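Local structure of AbiEi antitoxin C-terminal domain-containing protein (1ZEL) at residues R218-L223 with S229-A234; R146-A151 with S224-S229; P15-R20 with C47-D52. The protein is of unknown function but probably binds DNA through a winged-helix domain and carries a domain of the AbiEi antitoxin family. One frame throughout, in Å; residues are numbered along the deposited sequence.

Contact 1: R218-L223 with S229-A234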
ATOM      1  N   ARG A 218      -1.401 -14.128  15.680  1.00 23.23           N
ATOM      2  CA  ARG A 218      -1.853 -13.514  14.416  1.00 23.26           C
ATOM      3  C   ARG A 218      -1.058 -14.045  13.252  1.00 22.48           C
ATOM      4  O   ARG A 218      -1.622 -14.328  12.204  1.00 23.44           O
ATOM      5  CB  ARG A 218      -1.735 -12.003  14.467  1.00 22.90           C
ATOM      6  CG  ARG A 218      -2.784 -11.406  15.344  1.00 28.76           C
ATOM      7  CD  ARG A 218      -2.533  -9.939  15.569  1.00 33.15           C
ATOM      8  NE  ARG A 218      -2.926  -9.138  14.415  1.00 38.56           N
ATOM      9  CZ  ARG A 218      -4.172  -8.763  14.149  1.00 35.09           C
ATOM     10  NH1 ARG A 218      -4.412  -8.021  13.090  1.00 41.48           N
ATOM     11  NH2 ARG A 218      -5.166  -9.115  14.938  1.00 36.55           N
ATOM     12  N   LEU A 219       0.255 -14.200  13.430  1.00 22.16           N
ATOM     13  CA  LEU A 219       1.096 -14.790  12.381  1.00 21.82           C
ATOM     14  C   LEU A 219       0.551 -16.155  11.965  1.00 21.94           C
ATOM     15  O   LEU A 219       0.381 -16.452  10.777  1.00 21.24           O
ATOM     16  CB  LEU A 219       2.543 -14.937  12.870  1.00 21.86           C
ATOM     17  CG  LEU A 219       3.350 -13.628  12.882  1.00 21.21           C
ATOM     18  CD1 LEU A 219       4.737 -13.901  13.463  1.00 21.97           C
ATOM     19  CD2 LEU A 219       3.475 -13.011  11.471  1.00 17.97           C
ATOM     20  N   GLU A 220       0.238 -16.971  12.963  1.00 21.13           N
ATOM     21  CA  GLU A 220      -0.195 -18.305  12.719  1.00 21.45           C
ATOM     22  C   GLU A 220      -1.524 -18.331  11.947  1.00 21.55           C
ATOM     23  O   GLU A 220      -1.721 -19.164  11.055  1.00 21.20           O
ATOM     24  CB  GLU A 220      -0.310 -19.013  14.067  1.00 22.12           C
ATOM     25  CG  GLU A 220      -0.836 -20.418  13.992  1.00 25.73           C
ATOM     26  CD  GLU A 220      -1.012 -21.034  15.363  1.00 32.97           C
ATOM     27  OE1 GLU A 220      -0.700 -20.367  16.382  1.00 32.25           O
ATOM     28  OE2 GLU A 220      -1.468 -22.192  15.407  1.00 33.15           O
ATOM     29  N   ARG A 221      -2.435 -17.428  12.290  1.00 22.04           N
ATOM     30  CA  ARG A 221      -3.759 -17.443  11.663  1.00 22.41           C
ATOM     31  C   ARG A 221      -3.641 -16.924  10.225  1.00 22.54           C
ATOM     32  O   ARG A 221      -4.319 -17.399   9.325  1.00 23.52           O
ATOM     33  CB  ARG A 221      -4.757 -16.627  12.475  1.00 22.59           C
ATOM     34  CG  ARG A 221      -5.105 -17.269  13.829  1.00 25.62           C
ATOM     35  CD  ARG A 221      -6.138 -16.417  14.547  1.00 33.84           C
ATOM     36  NE  ARG A 221      -7.358 -16.270  13.751  1.00 34.42           N
ATOM     37  CZ  ARG A 221      -8.110 -15.173  13.724  1.00 40.31           C
ATOM     38  NH1 ARG A 221      -7.767 -14.113  14.446  1.00 40.40           N
ATOM     39  NH2 ARG A 221      -9.197 -15.130  12.960  1.00 38.95           N
ATOM     40  N   LEU A 222      -2.747 -15.970  10.019  1.00 21.69           N
ATOM     41  CA  LEU A 222      -2.468 -15.449   8.669  1.00 21.61           C
ATOM     42  C   LEU A 222      -1.671 -16.417   7.779  1.00 21.02           C
ATOM     43  O   LEU A 222      -1.769 -16.343   6.562  1.00 19.34           O
ATOM     44  CB  LEU A 222      -1.768 -14.107   8.756  1.00 21.31           C
ATOM     45  CG  LEU A 222      -2.669 -12.943   9.211  1.00 24.51           C
ATOM     46  CD1 LEU A 222      -1.847 -11.781   9.623  1.00 17.59           C
ATOM     47  CD2 LEU A 222      -3.577 -12.504   8.097  1.00 26.66           C
ATOM     48  N   LEU A 223      -0.882 -17.304   8.386  1.00 20.97           N
ATOM     49  CA  LEU A 223      -0.187 -18.371   7.645  1.00 20.88           C
ATOM     50  C   LEU A 223      -1.075 -19.568   7.352  1.00 21.76           C
ATOM     51  O   LEU A 223      -0.771 -20.382   6.472  1.00 21.78           O
ATOM     52  CB  LEU A 223       1.045 -18.842   8.426  1.00 20.72           C
ATOM     53  CG  LEU A 223       2.223 -17.904   8.392  1.00 21.90           C
ATOM     54  CD1 LEU A 223       3.100 -18.193   9.602  1.00 19.05           C
ATOM     55  CD2 LEU A 223       2.978 -18.041   7.051  1.00 19.40           C
ATOM     56  N   SER A 229       6.301 -23.626   2.614  1.00 18.28           N
ATOM     57  CA  SER A 229       7.405 -22.699   2.374  1.00 18.96           C
ATOM     58  C   SER A 229       7.213 -21.333   3.023  1.00 18.87           C
ATOM     59  O   SER A 229       8.181 -20.733   3.486  1.00 18.11           O
ATOM     60  CB  SER A 229       7.670 -22.547   0.872  1.00 19.96           C
ATOM     61  OG  SER A 229       6.511 -22.118   0.204  1.00 22.60           O
ATOM     62  N   ALA A 230       5.972 -20.842   3.049  1.00 19.39           N
ATOM     63  CA  ALA A 230       5.657 -19.558   3.702  1.00 19.03           C
ATOM     64  C   ALA A 230       5.930 -19.620   5.190  1.00 20.21           C
ATOM     65  O   ALA A 230       6.495 -18.687   5.754  1.00 19.33           O
ATOM     66  CB  ALA A 230       4.200 -19.154   3.440  1.00 19.35           C
ATOM     67  N   TRP A 231       5.543 -20.744   5.810  1.00 19.39           N
ATOM     68  CA  TRP A 231       5.780 -20.987   7.218  1.00 18.99           C
ATOM     69  C   TRP A 231       7.270 -21.024   7.507  1.00 18.78           C
ATOM     70  O   TRP A 231       7.743 -20.403   8.468  1.00 19.16           O
ATOM     71  CB  TRP A 231       5.154 -22.327   7.627  1.00 19.49           C
ATOM     72  CG  TRP A 231       3.671 -22.304   7.724  1.00 17.65           C
ATOM     73  CD1 TRP A 231       2.778 -22.391   6.697  1.00 21.02           C
ATOM     74  CD2 TRP A 231       2.899 -22.225   8.938  1.00 18.11           C
ATOM     75  NE1 TRP A 231       1.483 -22.371   7.198  1.00 19.94           N
ATOM     76  CE2 TRP A 231       1.535 -22.270   8.567  1.00 20.74           C
ATOM     77  CE3 TRP A 231       3.237 -22.130  10.300  1.00 21.30           C
ATOM     78  CZ2 TRP A 231       0.496 -22.216   9.519  1.00 22.62           C
ATOM     79  CZ3 TRP A 231       2.211 -22.063  11.248  1.00 20.12           C
ATOM     80  CH2 TRP A 231       0.853 -22.090  10.848  1.00 20.75           C
ATOM     81  N   GLN A 232       8.013 -21.738   6.662  1.00 18.51           N
ATOM     82  CA  GLN A 232       9.483 -21.808   6.797  1.00 18.04           C
ATOM     83  C   GLN A 232      10.105 -20.425   6.728  1.00 17.96           C
ATOM     84  O   GLN A 232      10.899 -20.042   7.606  1.00 18.27           O
ATOM     85  CB  GLN A 232      10.090 -22.727   5.728  1.00 17.59           C
ATOM     86  CG  GLN A 232       9.685 -24.190   5.899  1.00 19.28           C
ATOM     87  CD  GLN A 232       9.958 -24.998   4.654  1.00 20.54           C
ATOM     88  OE1 GLN A 232       9.074 -25.174   3.831  1.00 20.79           O
ATOM     89  NE2 GLN A 232      11.188 -25.479   4.499  1.00 18.53           N
ATOM     90  N   ARG A 233       9.754 -19.681   5.685  1.00 17.48           N
ATOM     91  CA  ARG A 233      10.278 -18.333   5.523  1.00 18.79           C
ATOM     92  C   ARG A 233       9.866 -17.363   6.621  1.00 19.18           C
ATOM     93  O   ARG A 233      10.700 -16.570   7.101  1.00 18.72           O
ATOM     94  CB  ARG A 233       9.978 -17.796   4.125  1.00 18.47           C
ATOM     95  CG  ARG A 233      10.662 -18.633   3.062  1.00 19.53           C
ATOM     96  CD  ARG A 233      10.737 -17.931   1.745  1.00 24.43           C
ATOM     97  NE  ARG A 233       9.454 -17.939   1.081  1.00 28.85           N
ATOM     98  CZ  ARG A 233       9.118 -18.749   0.085  1.00 28.30           C
ATOM     99  NH1 ARG A 233       9.969 -19.658  -0.374  1.00 25.68           N
ATOM    100  NH2 ARG A 233       7.910 -18.640  -0.451  1.00 24.93           N
ATOM    101  N   ALA A 234       8.617 -17.459   7.072  1.00 18.74           N
ATOM    102  CA  ALA A 234       8.135 -16.559   8.130  1.00 20.00           C
ATOM    103  C   ALA A 234       8.852 -16.845   9.428  1.00 19.65           C
ATOM    104  O   ALA A 234       9.197 -15.932  10.184  1.00 19.82           O
ATOM    105  CB  ALA A 234       6.614 -16.720   8.326  1.00 19.77           C
TER
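W231 turns its CG anti to the carbonyl carbon (chi1 -74°), which places the indole over L223 at the end of helix 216-223. The first torsion of L223 has another effect: it sends CD1 and CD2 toward A230 and A234. The CB of L223 lies over one face of the indole, 3.7 Å from the centroid of the six-membered ring of W231 and 23° off the ring normal. This is a CH-pi contact, offset toward the rim. The carbonyl O of L223 is 3.1 Å from W231 NE1. The two branches of L223 run on past the ring. CD1 of L223 packs on A234 CB at 4.0 Å. CD2 of L223 packs on A230 CB, also at 4.0 Å. The two alanines are one turn apart. E220 reaches the far end of the indole, where its CG comes within 3.9 Å of W231 CH2. The two segments run nearly antiparallel, at 155°, with axes 10.8 Å apart at closest approach. The indole and leucine side chains bridge that spacing. The pair is a helical hairpin with a short connection, inside the AbiEi family region. Helix 183-192 packs against it through V188 on L223, T192 on A230 and L187 on A234. Strand 262-264 covers another part of helix 228-240, where T262 touches S229, Q232 and R233.

Contact 2: R146-A151 with S224-S229. With FMT (formic acid), chain G; FMT (formic acid), chain E; FMT (formic acid), chain H.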
ATOM      1  N   ARG A 146      -1.858 -11.005  -4.167  1.00 28.23           N
ATOM      2  CA  ARG A 146      -3.127 -11.715  -4.145  1.00 29.33           C
ATOM      3  C   ARG A 146      -3.087 -12.988  -3.301  1.00 30.11           C
ATOM      4  O   ARG A 146      -3.326 -14.088  -3.807  1.00 32.42           O
ATOM      5  CB  ARG A 146      -3.547 -12.059  -5.575  1.00 30.25           C
ATOM      6  CG  ARG A 146      -4.002 -10.868  -6.388  1.00 30.67           C
ATOM      7  CD  ARG A 146      -5.507 -10.768  -6.430  1.00 32.38           C
ATOM      8  NE  ARG A 146      -5.939  -9.888  -7.515  1.00 29.24           N
ATOM      9  CZ  ARG A 146      -7.123  -9.292  -7.544  1.00 28.85           C
ATOM     10  NH1 ARG A 146      -7.972  -9.513  -6.554  1.00 28.37           N
ATOM     11  NH2 ARG A 146      -7.445  -8.473  -8.543  1.00 26.96           N
ATOM     12  N   ILE A 147      -2.810 -12.832  -2.020  1.00 28.95           N
ATOM     13  CA  ILE A 147      -2.828 -13.943  -1.073  1.00 27.59           C
ATOM     14  C   ILE A 147      -4.274 -14.117  -0.629  1.00 27.10           C
ATOM     15  O   ILE A 147      -4.914 -13.134  -0.253  1.00 27.03           O
ATOM     16  CB  ILE A 147      -1.887 -13.608   0.094  1.00 27.79           C
ATOM     17  CG1 ILE A 147      -0.464 -13.458  -0.453  1.00 29.14           C
ATOM     18  CG2 ILE A 147      -1.960 -14.656   1.227  1.00 24.80           C
ATOM     19  CD1 ILE A 147       0.512 -12.963   0.543  1.00 30.42           C
ATOM     20  N   PRO A 148      -4.816 -15.357  -0.709  1.00 26.71           N
ATOM     21  CA  PRO A 148      -6.251 -15.536  -0.487  1.00 26.35           C
ATOM     22  C   PRO A 148      -6.697 -15.509   0.968  1.00 26.84           C
ATOM     23  O   PRO A 148      -7.451 -16.390   1.405  1.00 26.00           O
ATOM     24  CB  PRO A 148      -6.531 -16.912  -1.119  1.00 26.48           C
ATOM     25  CG  PRO A 148      -5.270 -17.647  -0.925  1.00 25.78           C
ATOM     26  CD  PRO A 148      -4.161 -16.642  -1.052  1.00 26.48           C
ATOM     27  N   TRP A 149      -6.249 -14.500   1.717  1.00 27.30           N
ATOM     28  CA  TRP A 149      -6.842 -14.220   3.012  1.00 28.10           C
ATOM     29  C   TRP A 149      -8.366 -13.966   2.921  1.00 31.32           C
ATOM     30  O   TRP A 149      -8.874 -13.409   1.923  1.00 29.72           O
ATOM     31  CB  TRP A 149      -6.181 -12.996   3.638  1.00 27.23           C
ATOM     32  CG  TRP A 149      -4.773 -13.245   4.088  1.00 22.14           C
ATOM     33  CD1 TRP A 149      -4.335 -14.304   4.821  1.00 23.00           C
ATOM     34  CD2 TRP A 149      -3.635 -12.406   3.863  1.00 24.55           C
ATOM     35  NE1 TRP A 149      -2.986 -14.181   5.076  1.00 26.05           N
ATOM     36  CE2 TRP A 149      -2.531 -13.021   4.500  1.00 27.30           C
ATOM     37  CE3 TRP A 149      -3.438 -11.183   3.201  1.00 22.45           C
ATOM     38  CZ2 TRP A 149      -1.245 -12.466   4.476  1.00 23.74           C
ATOM     39  CZ3 TRP A 149      -2.164 -10.631   3.186  1.00 24.37           C
ATOM     40  CH2 TRP A 149      -1.082 -11.276   3.813  1.00 22.78           C
ATOM     41  N   ASN A 150      -9.057 -14.383   3.992  1.00 34.88           N
ATOM     42  CA  ASN A 150     -10.466 -14.046   4.259  1.00 37.81           C
ATOM     43  C   ASN A 150     -10.686 -12.520   4.345  1.00 39.69           C
ATOM     44  O   ASN A 150     -10.326 -11.858   5.344  1.00 40.41           O
ATOM     45  CB  ASN A 150     -10.949 -14.758   5.539  1.00 38.07           C
ATOM     46  CG  ASN A 150     -12.395 -14.429   5.887  1.00 39.46           C
ATOM     47  OD1 ASN A 150     -13.102 -13.803   5.101  1.00 37.20           O
ATOM     48  ND2 ASN A 150     -12.837 -14.856   7.067  1.00 39.64           N
ATOM     49  N   ALA A 151     -11.266 -11.980   3.273  1.00 41.37           N
ATOM     50  CA  ALA A 151     -11.658 -10.575   3.180  1.00 42.40           C
ATOM     51  C   ALA A 151     -12.593 -10.118   4.316  1.00 42.84           C
ATOM     52  O   ALA A 151     -12.736  -8.917   4.562  1.00 43.05           O
ATOM     53  CB  ALA A 151     -12.312 -10.316   1.830  1.00 42.30           C
ATOM     54  N   SER A 224      -2.180 -19.698   8.081  1.00 22.70           N
ATOM     55  CA  SER A 224      -3.048 -20.850   7.896  1.00 23.04           C
ATOM     56  C   SER A 224      -3.558 -20.944   6.464  1.00 22.65           C
ATOM     57  O   SER A 224      -4.333 -20.105   6.018  1.00 22.84           O
ATOM     58  CB  SER A 224      -4.206 -20.839   8.900  1.00 23.76           C
ATOM     59  OG  SER A 224      -5.054 -21.960   8.664  1.00 26.32           O
ATOM     60  N   GLY A 225      -3.099 -21.957   5.734  1.00 22.48           N
ATOM     61  CA  GLY A 225      -3.559 -22.173   4.361  1.00 21.41           C
ATOM     62  C   GLY A 225      -2.492 -21.767   3.356  1.00 20.73           C
ATOM     63  O   GLY A 225      -2.604 -22.053   2.171  1.00 21.31           O
ATOM     64  N   ARG A 226      -1.460 -21.084   3.822  1.00 19.83           N
ATOM     65  CA  ARG A 226      -0.317 -20.775   2.975  1.00 20.10           C
ATOM     66  C   ARG A 226       0.506 -22.064   2.765  1.00 19.68           C
ATOM     67  O   ARG A 226       0.411 -23.009   3.563  1.00 18.37           O
ATOM     68  CB  ARG A 226       0.597 -19.683   3.595  1.00 20.73           C
ATOM     69  CG  ARG A 226      -0.043 -18.403   4.141  1.00 21.86           C
ATOM     70  CD  ARG A 226      -0.591 -17.454   3.076  1.00 24.98           C
ATOM     71  NE  ARG A 226      -1.786 -18.045   2.457  1.00 22.79           N
ATOM     72  CZ  ARG A 226      -2.972 -18.175   3.044  1.00 23.69           C
ATOM     73  NH1 ARG A 226      -3.181 -17.734   4.290  1.00 22.99           N
ATOM     74  NH2 ARG A 226      -3.967 -18.751   2.378  1.00 26.17           N
ATOM     75  N   PRO A 227       1.317 -22.111   1.696  1.00 19.78           N
ATOM     76  CA  PRO A 227       2.177 -23.289   1.534  1.00 19.52           C
ATOM     77  C   PRO A 227       3.183 -23.410   2.678  1.00 19.45           C
ATOM     78  O   PRO A 227       3.439 -22.433   3.395  1.00 19.52           O
ATOM     79  CB  PRO A 227       2.908 -23.010   0.225  1.00 20.10           C
ATOM     80  CG  PRO A 227       2.055 -21.972  -0.497  1.00 21.59           C
ATOM     81  CD  PRO A 227       1.487 -21.138   0.600  1.00 19.67           C
ATOM     82  N   THR A 228       3.739 -24.600   2.862  1.00 18.61           N
ATOM     83  CA  THR A 228       4.694 -24.831   3.955  1.00 17.71           C
ATOM     84  C   THR A 228       5.887 -23.912   3.851  1.00 17.49           C
ATOM     85  O   THR A 228       6.428 -23.451   4.859  1.00 16.61           O
ATOM     86  CB  THR A 228       5.128 -26.298   3.970  1.00 18.50           C
ATOM     87  OG1 THR A 228       3.948 -27.109   4.057  1.00 18.23           O
ATOM     88  CG2 THR A 228       6.056 -26.594   5.153  1.00 14.78           C
ATOM     89  N   SER A 229       6.301 -23.626   2.614  1.00 18.28           N
ATOM     90  CA  SER A 229       7.405 -22.699   2.374  1.00 18.96           C
ATOM     91  C   SER A 229       7.213 -21.333   3.023  1.00 18.87           C
ATOM     92  O   SER A 229       8.181 -20.733   3.486  1.00 18.11           O
ATOM     93  CB  SER A 229       7.670 -22.547   0.872  1.00 19.96           C
ATOM     94  OG  SER A 229       6.511 -22.118   0.204  1.00 22.60           O
TER
HETATM   95  C   FMT G 707      -1.831 -19.554  -0.068  1.00 33.73           C
HETATM   96  O1  FMT G 707      -1.099 -18.650  -0.451  1.00 33.74           O
HETATM   97  O2  FMT G 707      -2.928 -19.794  -0.566  1.00 34.09           O
HETATM   98  C   FMT E 703      -4.502  -7.898 -10.270  1.00 57.08           C
HETATM   99  O1  FMT E 703      -5.584  -7.606 -10.796  1.00 57.00           O
HETATM  100  O2  FMT E 703      -4.297  -8.912  -9.583  1.00 56.65           O
HETATM  101  C   FMT H 710       1.695 -25.810   6.014  1.00 24.68           C
HETATM  102  O1  FMT H 710       2.583 -26.622   6.305  1.00 25.19           O
HETATM  103  O2  FMT H 710       0.797 -25.481   6.792  1.00 24.69           O
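R226 lays its guanidinium among I147, P148 and W149. CG2 of I147 sits over one guanidinium face, 3.6 Å from R226 NE. CG of P148 is 3.7 Å from R226 NH2. NE1 of W149 is 3.6 Å from R226 NH1, with the ring and guanidinium planes 79° apart. The side chain gets there by bending twice, at chi2 (-71°) and chi3 (70°). A formic acid, probably from the crystallisation liquor, lies at the guanidinium edge. R226 NH2 gives its O2 a weak hydrogen bond of 3.3 Å. The molecule sits too close to R226 NE, so its placement and this bond are doubtful. The carbonyl O of L222, at the end of helix 216-223, accepts hydrogen bonds from both W149 NE1 and R226 NH1. One backbone oxygen thus ties the two side chains together. I147 CG2 also covers the centre of the W149 ring, 3.7 Å above its plane, so it is wedged between indole and guanidinium. T192 of helix 183-192 touches both I147 and R226. Farther out, R146 grips a second formic acid with NE and NH2, the NE bond to O2 being 2.8 Å long. T228 OG1 bonds a third. The inverse gamma turn centred on P148 thus faces the inter-helix turn whose P227 is the N-cap of helix 228-240, within the AbiEi antitoxin C-terminal family region.

Contact 3: P15-R20 with C47-D52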
ATOM      1  N   PRO A  15     -11.727  31.617 -15.826  1.00 25.76           N
ATOM      2  CA  PRO A  15     -12.752  32.282 -16.635  1.00 25.38           C
ATOM      3  C   PRO A  15     -13.966  32.571 -15.771  1.00 25.22           C
ATOM      4  O   PRO A  15     -14.282  31.794 -14.864  1.00 24.34           O
ATOM      5  CB  PRO A  15     -13.118  31.239 -17.688  1.00 26.36           C
ATOM      6  CG  PRO A  15     -12.057  30.211 -17.630  1.00 27.73           C
ATOM      7  CD  PRO A  15     -11.431  30.255 -16.288  1.00 25.31           C
ATOM      8  N   THR A  16     -14.663  33.666 -16.069  1.00 24.57           N
ATOM      9  CA  THR A  16     -15.787  34.104 -15.256  1.00 23.78           C
ATOM     10  C   THR A  16     -16.873  33.045 -15.098  1.00 23.65           C
ATOM     11  O   THR A  16     -17.420  32.896 -14.011  1.00 23.65           O
ATOM     12  CB  THR A  16     -16.341  35.445 -15.772  1.00 23.70           C
ATOM     13  OG1 THR A  16     -15.248  36.368 -15.901  1.00 24.83           O
ATOM     14  CG2 THR A  16     -17.343  36.021 -14.817  1.00 23.36           C
ATOM     15  N   TRP A  17     -17.161  32.289 -16.163  1.00 23.40           N
ATOM     16  CA  TRP A  17     -18.161  31.216 -16.106  1.00 23.17           C
ATOM     17  C   TRP A  17     -17.851  30.227 -14.995  1.00 23.27           C
ATOM     18  O   TRP A  17     -18.755  29.684 -14.369  1.00 23.32           O
ATOM     19  CB  TRP A  17     -18.319  30.509 -17.470  1.00 24.01           C
ATOM     20  CG  TRP A  17     -17.150  29.623 -17.880  1.00 23.33           C
ATOM     21  CD1 TRP A  17     -16.110  29.948 -18.730  1.00 23.07           C
ATOM     22  CD2 TRP A  17     -16.926  28.276 -17.468  1.00 24.97           C
ATOM     23  NE1 TRP A  17     -15.252  28.879 -18.851  1.00 24.77           N
ATOM     24  CE2 TRP A  17     -15.718  27.845 -18.073  1.00 26.20           C
ATOM     25  CE3 TRP A  17     -17.626  27.386 -16.636  1.00 24.22           C
ATOM     26  CZ2 TRP A  17     -15.203  26.563 -17.885  1.00 25.62           C
ATOM     27  CZ3 TRP A  17     -17.096  26.111 -16.431  1.00 24.47           C
ATOM     28  CH2 TRP A  17     -15.896  25.711 -17.070  1.00 22.09           C
ATOM     29  N   ALA A  18     -16.558  30.014 -14.743  1.00 23.43           N
ATOM     30  CA  ALA A  18     -16.081  29.021 -13.768  1.00 23.44           C
ATOM     31  C   ALA A  18     -15.783  29.606 -12.378  1.00 24.13           C
ATOM     32  O   ALA A  18     -15.321  28.895 -11.489  1.00 23.56           O
ATOM     33  CB  ALA A  18     -14.828  28.321 -14.318  1.00 22.99           C
ATOM     34  N   SER A  19     -16.002  30.900 -12.193  1.00 24.32           N
ATOM     35  CA  SER A  19     -15.576  31.559 -10.950  1.00 24.94           C
ATOM     36  C   SER A  19     -16.177  30.894  -9.694  1.00 24.06           C
ATOM     37  O   SER A  19     -15.460  30.537  -8.755  1.00 22.57           O
ATOM     38  CB  SER A  19     -15.975  33.028 -11.000  1.00 25.47           C
ATOM     39  OG  SER A  19     -15.420  33.730  -9.911  1.00 29.67           O
ATOM     40  N   ARG A  20     -17.503  30.716  -9.674  1.00 22.88           N
ATOM     41  CA  ARG A  20     -18.144  30.099  -8.522  1.00 23.07           C
ATOM     42  C   ARG A  20     -17.779  28.634  -8.376  1.00 23.26           C
ATOM     43  O   ARG A  20     -17.676  28.139  -7.257  1.00 24.48           O
ATOM     44  CB  ARG A  20     -19.670  30.270  -8.558  1.00 22.79           C
ATOM     45  CG  ARG A  20     -20.088  31.689  -8.368  1.00 25.18           C
ATOM     46  CD  ARG A  20     -21.567  31.812  -8.037  1.00 31.07           C
ATOM     47  NE  ARG A  20     -21.794  33.093  -7.383  1.00 32.63           N
ATOM     48  CZ  ARG A  20     -21.795  34.251  -8.026  1.00 33.06           C
ATOM     49  NH1 ARG A  20     -21.597  34.277  -9.340  1.00 34.45           N
ATOM     50  NH2 ARG A  20     -21.984  35.381  -7.359  1.00 29.42           N
ATOM     51  N   CYS A  47     -24.349  27.904 -13.987  1.00 24.06           N
ATOM     52  CA  CYS A  47     -23.627  27.588 -15.202  1.00 25.08           C
ATOM     53  C   CYS A  47     -24.332  26.486 -15.967  1.00 25.14           C
ATOM     54  O   CYS A  47     -24.508  25.375 -15.456  1.00 26.21           O
ATOM     55  CB  CYS A  47     -22.177  27.181 -14.886  1.00 24.78           C
ATOM     56  SG  CYS A  47     -21.294  26.862 -16.412  1.00 27.67           S
ATOM     57  N   GLY A  48     -24.734  26.787 -17.195  1.00 25.76           N
ATOM     58  CA  GLY A  48     -25.465  25.820 -18.009  1.00 26.46           C
ATOM     59  C   GLY A  48     -24.588  25.057 -18.989  1.00 27.03           C
ATOM     60  O   GLY A  48     -25.093  24.436 -19.931  1.00 26.26           O
ATOM     61  N   ARG A  49     -23.277  25.121 -18.784  1.00 27.32           N
ATOM     62  CA  ARG A  49     -22.324  24.347 -19.591  1.00 28.81           C
ATOM     63  C   ARG A  49     -22.523  22.849 -19.482  1.00 28.91           C
ATOM     64  O   ARG A  49     -22.809  22.331 -18.396  1.00 29.16           O
ATOM     65  CB  ARG A  49     -20.887  24.639 -19.161  1.00 28.12           C
ATOM     66  CG  ARG A  49     -20.276  25.776 -19.866  1.00 33.33           C
ATOM     67  CD  ARG A  49     -19.458  25.303 -21.041  1.00 39.33           C
ATOM     68  NE  ARG A  49     -18.449  26.310 -21.283  1.00 46.51           N
ATOM     69  CZ  ARG A  49     -17.194  26.065 -21.604  1.00 44.96           C
ATOM     70  NH1 ARG A  49     -16.750  24.819 -21.741  1.00 44.98           N
ATOM     71  NH2 ARG A  49     -16.386  27.089 -21.791  1.00 47.03           N
ATOM     72  N   ASP A  50     -22.360  22.161 -20.610  1.00 29.20           N
ATOM     73  CA  ASP A  50     -22.254  20.709 -20.601  1.00 29.34           C
ATOM     74  C   ASP A  50     -21.135  20.332 -19.623  1.00 28.80           C
ATOM     75  O   ASP A  50     -20.043  20.908 -19.699  1.00 28.39           O
ATOM     76  CB  ASP A  50     -21.919  20.216 -22.000  1.00 29.48           C
ATOM     77  CG  ASP A  50     -21.614  18.737 -22.028  1.00 33.15           C
ATOM     78  OD1 ASP A  50     -22.552  17.931 -21.834  1.00 35.17           O
ATOM     79  OD2 ASP A  50     -20.434  18.392 -22.239  1.00 35.94           O
ATOM     80  N   PRO A  51     -21.408  19.408 -18.673  1.00 28.25           N
ATOM     81  CA  PRO A  51     -20.388  18.991 -17.705  1.00 27.80           C
ATOM     82  C   PRO A  51     -19.085  18.517 -18.353  1.00 27.25           C
ATOM     83  O   PRO A  51     -18.019  18.957 -17.942  1.00 26.75           O
ATOM     84  CB  PRO A  51     -21.074  17.858 -16.937  1.00 27.57           C
ATOM     85  CG  PRO A  51     -22.527  18.200 -17.043  1.00 28.33           C
ATOM     86  CD  PRO A  51     -22.696  18.735 -18.424  1.00 28.84           C
ATOM     87  N   ASP A  52     -19.168  17.657 -19.369  1.00 26.65           N
ATOM     88  CA  ASP A  52     -17.978  17.176 -20.071  1.00 26.14           C
ATOM     89  C   ASP A  52     -17.143  18.316 -20.660  1.00 24.83           C
ATOM     90  O   ASP A  52     -15.914  18.361 -20.498  1.00 24.44           O
ATOM     91  CB  ASP A  52     -18.389  16.186 -21.170  1.00 26.77           C
ATOM     92  CG  ASP A  52     -18.774  14.839 -20.610  1.00 30.05           C
ATOM     93  OD1 ASP A  52     -18.424  14.571 -19.446  1.00 39.23           O
ATOM     94  OD2 ASP A  52     -19.404  14.048 -21.333  1.00 39.82           O
TER
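W17 and R49 stack with their flat groups at 28° to each other, although the two side chains cross at about a right angle. The guanidinium of R49 lies over one face of the W17 indole, with centres 4.5 Å apart. R49 CZ is 24° off the normal of the six-membered ring, which makes this a cation-pi contact. Its NH2 comes lowest, 3.6 Å from W17 NE1, toward the rim of the ring. The opposite face of the indole is met by the CB of A18, its own neighbour in the chain. W17 CG lies between the backbone N and the carbonyl carbon (chi1 72°), which directs the ring at 47-52. The chain of R49 bends at chi2 to bring its guanidinium over that ring. C47 SG is 3.7 Å from W17 CE3, in an oblique sulfur-aromatic contact. SG of C47 also accepts a hydrogen bond from R49 N at 3.5 Å, which links the two residues of 47-52 that meet the indole. The contact joins the residues leading into helix 19-28 to the turn before helix 51-61, where D50 is the N-cap. This N-terminal helical region is consistent with the winged-helix, DNA-binding part of the protein. E57 of helix 51-61 holds both polar ends: OE1 forms a salt bridge with R49 NH2, and OE2 accepts a hydrogen bond from W17 NE1. Its carboxylate probably offsets the arginine charge and helps keep the stack in place.

Contacts 1 and 2 are neighbours, with centres about 9 Å apart. They share S229 and both use helix 228-240. Their segments alternate along the chain. Residues 224-227 join helix 216-223 to helix 228-240, the two helices paired in contact 1. The direct join is a probable hydrogen bond of 2.9 Å from W149 NE1 to L222 O. Contact 3 is remote and lies on the opposite side of the chain's centre. Its centre is about 56 Å from that of contact 1 and about 51 Å from that of contact 2. The nearest atoms of contact 3 are about 41 Å from contact 1 and about 28 Å from contact 2. The sodium ion is bound elsewhere, by R167, D209 and D213.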